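Local structure of N-acetylmuramoyl-L-alanine amidase XlyA (3HMB) at residues A[6-11]-A[65-70]. The protein hydrolyses the amide link between N-acetylmuramoyl residues and L-amino acids in cell-wall peptidoglycan, acting as an autolysin through its zinc-containing amidase domain. The protein carries 5 engineered substitutions. Numbering follows the deposited sequence.
Sequences NIIQKF and DKEIYQ. Engineered in segment 6-11: Lys10 (natural residue Asp). Engineered in segment 65-70: Lys66 (natural residue Thr).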
ATOM      1  N   ASN A   6       3.610  14.635  -2.563  1.00 34.87           N
ATOM      2  CA  ASN A   6       3.061  15.114  -1.303  1.00 33.56           C
ATOM      3  C   ASN A   6       2.356  13.983  -0.569  1.00 31.00           C
ATOM      4  O   ASN A   6       1.467  13.334  -1.123  1.00 30.77           O
ATOM      5  CB  ASN A   6       2.077  16.260  -1.533  1.00 36.05           C
ATOM      6  CG  ASN A   6       1.600  16.882  -0.228  1.00 39.26           C
ATOM      7  OD1 ASN A   6       0.502  17.440  -0.161  1.00 41.96           O
ATOM      8  ND2 ASN A   6       2.428  16.795   0.814  1.00 38.75           N
ATOM      9  N   ILE A   7       2.753  13.753   0.679  1.00 27.62           N
ATOM     10  CA  ILE A   7       2.157  12.689   1.481  1.00 26.86           C
ATOM     11  C   ILE A   7       1.266  13.224   2.595  1.00 26.52           C
ATOM     12  O   ILE A   7       1.748  13.793   3.572  1.00 26.03           O
ATOM     13  CB  ILE A   7       3.240  11.805   2.107  1.00 25.18           C
ATOM     14  CG1 ILE A   7       4.048  11.129   0.999  1.00 24.92           C
ATOM     15  CG2 ILE A   7       2.602  10.770   3.015  1.00 24.48           C
ATOM     16  CD1 ILE A   7       5.233  10.355   1.492  1.00 22.10           C
ATOM     17  N   ILE A   8      -0.038  13.029   2.446  1.00 24.43           N
ATOM     18  CA  ILE A   8      -0.981  13.495   3.443  1.00 25.18           C
ATOM     19  C   ILE A   8      -1.241  12.425   4.499  1.00 24.52           C
ATOM     20  O   ILE A   8      -1.602  11.289   4.179  1.00 25.01           O
ATOM     21  CB  ILE A   8      -2.332  13.905   2.790  1.00 25.65           C
ATOM     22  CG1 ILE A   8      -2.140  15.134   1.901  1.00 26.35           C
ATOM     23  CG2 ILE A   8      -3.346  14.267   3.854  1.00 23.10           C
ATOM     24  CD1 ILE A   8      -1.663  14.837   0.517  1.00 29.49           C
ATOM     25  N   GLN A   9      -1.056  12.774   5.764  1.00 23.18           N
ATOM     26  CA  GLN A   9      -1.312  11.795   6.808  1.00 24.69           C
ATOM     27  C   GLN A   9      -2.727  11.889   7.349  1.00 23.94           C
ATOM     28  O   GLN A   9      -3.193  12.963   7.696  1.00 22.75           O
ATOM     29  CB  GLN A   9      -0.298  11.949   7.936  1.00 25.62           C
ATOM     30  CG  GLN A   9       1.095  11.534   7.499  1.00 30.99           C
ATOM     31  CD  GLN A   9       2.093  11.641   8.611  1.00 32.95           C
ATOM     32  OE1 GLN A   9       2.268  12.710   9.189  1.00 37.47           O
ATOM     33  NE2 GLN A   9       2.763  10.535   8.927  1.00 33.49           N
ATOM     34  N   LYS A  10      -3.415  10.754   7.378  1.00 24.10           N
ATOM     35  CA  LYS A  10      -4.780  10.661   7.896  1.00 23.54           C
ATOM     36  C   LYS A  10      -4.906   9.302   8.575  1.00 21.44           C
ATOM     37  O   LYS A  10      -5.565   8.394   8.065  1.00 19.64           O
ATOM     38  CB  LYS A  10      -5.820  10.784   6.768  1.00 26.24           C
ATOM     39  CG  LYS A  10      -6.040  12.213   6.258  1.00 30.24           C
ATOM     40  CD  LYS A  10      -6.479  13.159   7.386  1.00 33.07           C
ATOM     41  CE  LYS A  10      -6.389  14.647   6.984  1.00 34.21           C
ATOM     42  NZ  LYS A  10      -7.319  15.055   5.873  1.00 35.86           N
ATOM     43  N   PHE A  11      -4.250   9.171   9.724  1.00 20.14           N
ATOM     44  CA  PHE A  11      -4.258   7.917  10.465  1.00 19.09           C
ATOM     45  C   PHE A  11      -5.637   7.453  10.913  1.00 18.57           C
ATOM     46  O   PHE A  11      -6.474   8.244  11.352  1.00 18.10           O
ATOM     47  CB  PHE A  11      -3.332   8.012  11.684  1.00 18.79           C
ATOM     48  CG  PHE A  11      -1.859   8.048  11.337  1.00 21.66           C
ATOM     49  CD1 PHE A  11      -0.902   8.141  12.344  1.00 21.47           C
ATOM     50  CD2 PHE A  11      -1.428   7.978  10.009  1.00 23.58           C
ATOM     51  CE1 PHE A  11       0.463   8.161  12.051  1.00 22.56           C
ATOM     52  CE2 PHE A  11      -0.056   7.998   9.695  1.00 24.50           C
ATOM     53  CZ  PHE A  11       0.889   8.089  10.718  1.00 24.02           C
ATOM     54  N   ASP A  65      -2.468   9.224  -9.021  1.00 22.97           N
ATOM     55  CA  ASP A  65      -1.633  10.041  -9.886  1.00 23.95           C
ATOM     56  C   ASP A  65      -1.311  11.422  -9.334  1.00 23.39           C
ATOM     57  O   ASP A  65      -0.374  12.069  -9.794  1.00 23.23           O
ATOM     58  CB  ASP A  65      -2.289  10.173 -11.260  1.00 26.26           C
ATOM     59  CG  ASP A  65      -3.658  10.814 -11.192  1.00 28.07           C
ATOM     60  OD1 ASP A  65      -3.744  11.987 -10.769  1.00 28.35           O
ATOM     61  OD2 ASP A  65      -4.648  10.145 -11.562  1.00 29.39           O
ATOM     62  N   LYS A  66      -2.063  11.859  -8.333  1.00 22.65           N
ATOM     63  CA  LYS A  66      -1.861  13.181  -7.761  1.00 23.03           C
ATOM     64  C   LYS A  66      -1.097  13.249  -6.439  1.00 23.15           C
ATOM     65  O   LYS A  66      -0.271  14.142  -6.256  1.00 23.37           O
ATOM     66  CB  LYS A  66      -3.216  13.881  -7.599  1.00 25.89           C
ATOM     67  CG  LYS A  66      -3.154  15.169  -6.786  1.00 29.53           C
ATOM     68  CD  LYS A  66      -4.492  15.899  -6.705  1.00 33.84           C
ATOM     69  CE  LYS A  66      -5.527  15.174  -5.854  1.00 36.12           C
ATOM     70  NZ  LYS A  66      -6.695  16.084  -5.598  1.00 37.99           N
ATOM     71  N   GLU A  67      -1.361  12.333  -5.512  1.00 22.54           N
ATOM     72  CA  GLU A  67      -0.667  12.394  -4.230  1.00 22.09           C
ATOM     73  C   GLU A  67      -0.706  11.086  -3.435  1.00 21.91           C
ATOM     74  O   GLU A  67      -1.181  10.059  -3.919  1.00 22.42           O
ATOM     75  CB  GLU A  67      -1.271  13.510  -3.395  1.00 22.64           C
ATOM     76  CG  GLU A  67      -2.607  13.121  -2.809  1.00 25.25           C
ATOM     77  CD  GLU A  67      -3.640  14.215  -2.905  1.00 25.86           C
ATOM     78  OE1 GLU A  67      -3.261  15.408  -2.855  1.00 26.13           O
ATOM     79  OE2 GLU A  67      -4.837  13.863  -3.011  1.00 24.12           O
ATOM     80  N   ILE A  68      -0.237  11.141  -2.194  1.00 20.42           N
ATOM     81  CA  ILE A  68      -0.180   9.950  -1.362  1.00 20.71           C
ATOM     82  C   ILE A  68      -0.772  10.123   0.035  1.00 20.61           C
ATOM     83  O   ILE A  68      -0.528  11.134   0.703  1.00 20.87           O
ATOM     84  CB  ILE A  68       1.288   9.490  -1.213  1.00 21.96           C
ATOM     85  CG1 ILE A  68       1.892   9.235  -2.596  1.00 20.60           C
ATOM     86  CG2 ILE A  68       1.364   8.253  -0.345  1.00 18.57           C
ATOM     87  CD1 ILE A  68       3.377   9.084  -2.579  1.00 21.40           C
ATOM     88  N   TYR A  69      -1.532   9.129   0.486  1.00 19.37           N
ATOM     89  CA  TYR A  69      -2.115   9.172   1.825  1.00 19.60           C
ATOM     90  C   TYR A  69      -1.607   8.074   2.745  1.00 19.37           C
ATOM     91  O   TYR A  69      -1.552   6.903   2.360  1.00 18.43           O
ATOM     92  CB  TYR A  69      -3.632   9.058   1.775  1.00 21.56           C
ATOM     93  CG  TYR A  69      -4.317  10.376   1.611  1.00 25.45           C
ATOM     94  CD1 TYR A  69      -4.286  11.043   0.389  1.00 26.19           C
ATOM     95  CD2 TYR A  69      -4.999  10.965   2.680  1.00 24.65           C
ATOM     96  CE1 TYR A  69      -4.917  12.261   0.225  1.00 27.33           C
ATOM     97  CE2 TYR A  69      -5.632  12.183   2.528  1.00 26.18           C
ATOM     98  CZ  TYR A  69      -5.590  12.826   1.295  1.00 27.30           C
ATOM     99  OH  TYR A  69      -6.234  14.026   1.127  1.00 28.16           O
ATOM    100  N   GLN A  70      -1.255   8.457   3.969  1.00 18.33           N
ATOM    101  CA  GLN A  70      -0.793   7.497   4.962  1.00 19.05           C
ATOM    102  C   GLN A  70      -1.911   7.243   5.981  1.00 20.23           C
ATOM    103  O   GLN A  70      -2.387   8.168   6.632  1.00 20.35           O
ATOM    104  CB  GLN A  70       0.443   8.017   5.685  1.00 16.67           C
ATOM    105  CG  GLN A  70       1.060   6.967   6.582  1.00 16.36           C
ATOM    106  CD  GLN A  70       2.355   7.431   7.200  1.00 18.22           C
ATOM    107  OE1 GLN A  70       2.857   8.507   6.872  1.00 19.63           O
ATOM    108  NE2 GLN A  70       2.914   6.618   8.096  1.00 17.59           N
TER
HETATM  109  O   HOH W   1      -0.952  17.141  -2.796  1.00 22.06           O
HETATM  110  O   HOH W   2       1.836  15.361  -4.783  1.00 32.92           O
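Residues 7-9 and 68-70 run side by side as parallel strands, their short axes 4.5 Å apart at closest approach and inclined at 30°, with Ile7 level with Ile68, Ile8 with Tyr69 and Gln9 with Gln70. Four backbone hydrogen bonds join them: Ile68 N to Asn6 O, Ile8 N to Ile68 O, Gln70 N to Ile8 O and, just past the strand, Lys10 N to Gln70 O. At the start of the pairing two waters bridge the two segments, one donating to Asn6 OD1 and Glu67 OE1, the other accepting from Asn6 N and donating to Lys66 O. On one face of the sheet Ile8 CB sits over the centre of one face of the Tyr69 ring in a CH-pi contact, 3.7 Å from the ring centroid. A bend at chi2 (84°) turns Ile8 CD1 back onto the Glu67 side chain, while CG2 rests on Tyr69 CE2. The engineered Lys10 brings CG to the edge of the same ring, and the side chain of Tyr69 also packs on Ala43, Ala44 and Ala47 of helix 43-50. This pairing forms one margin of the mixed sheet of the amidase domain, with 7-9 as an outermost strand and 61-63 flanking 68-70 on its other side, antiparallel to it. Across the opposite face, Ile7 CG1 meets Ile68 CB at 3.9 Å, and both isoleucines pack against Leu115 of helix 105-122. Gln9 NE2 donates to Gln70 OE1 over 2.9 Å, approaching from above the carbonyl plane; the two amides are turned 43° apart. Gln70 NE2 bonds instead to Leu72 O, which helps fix the rotation of its amide, and the ring edge of Phe11 abuts the same side chain, with CE2 3.5 Å from Gln70 CG.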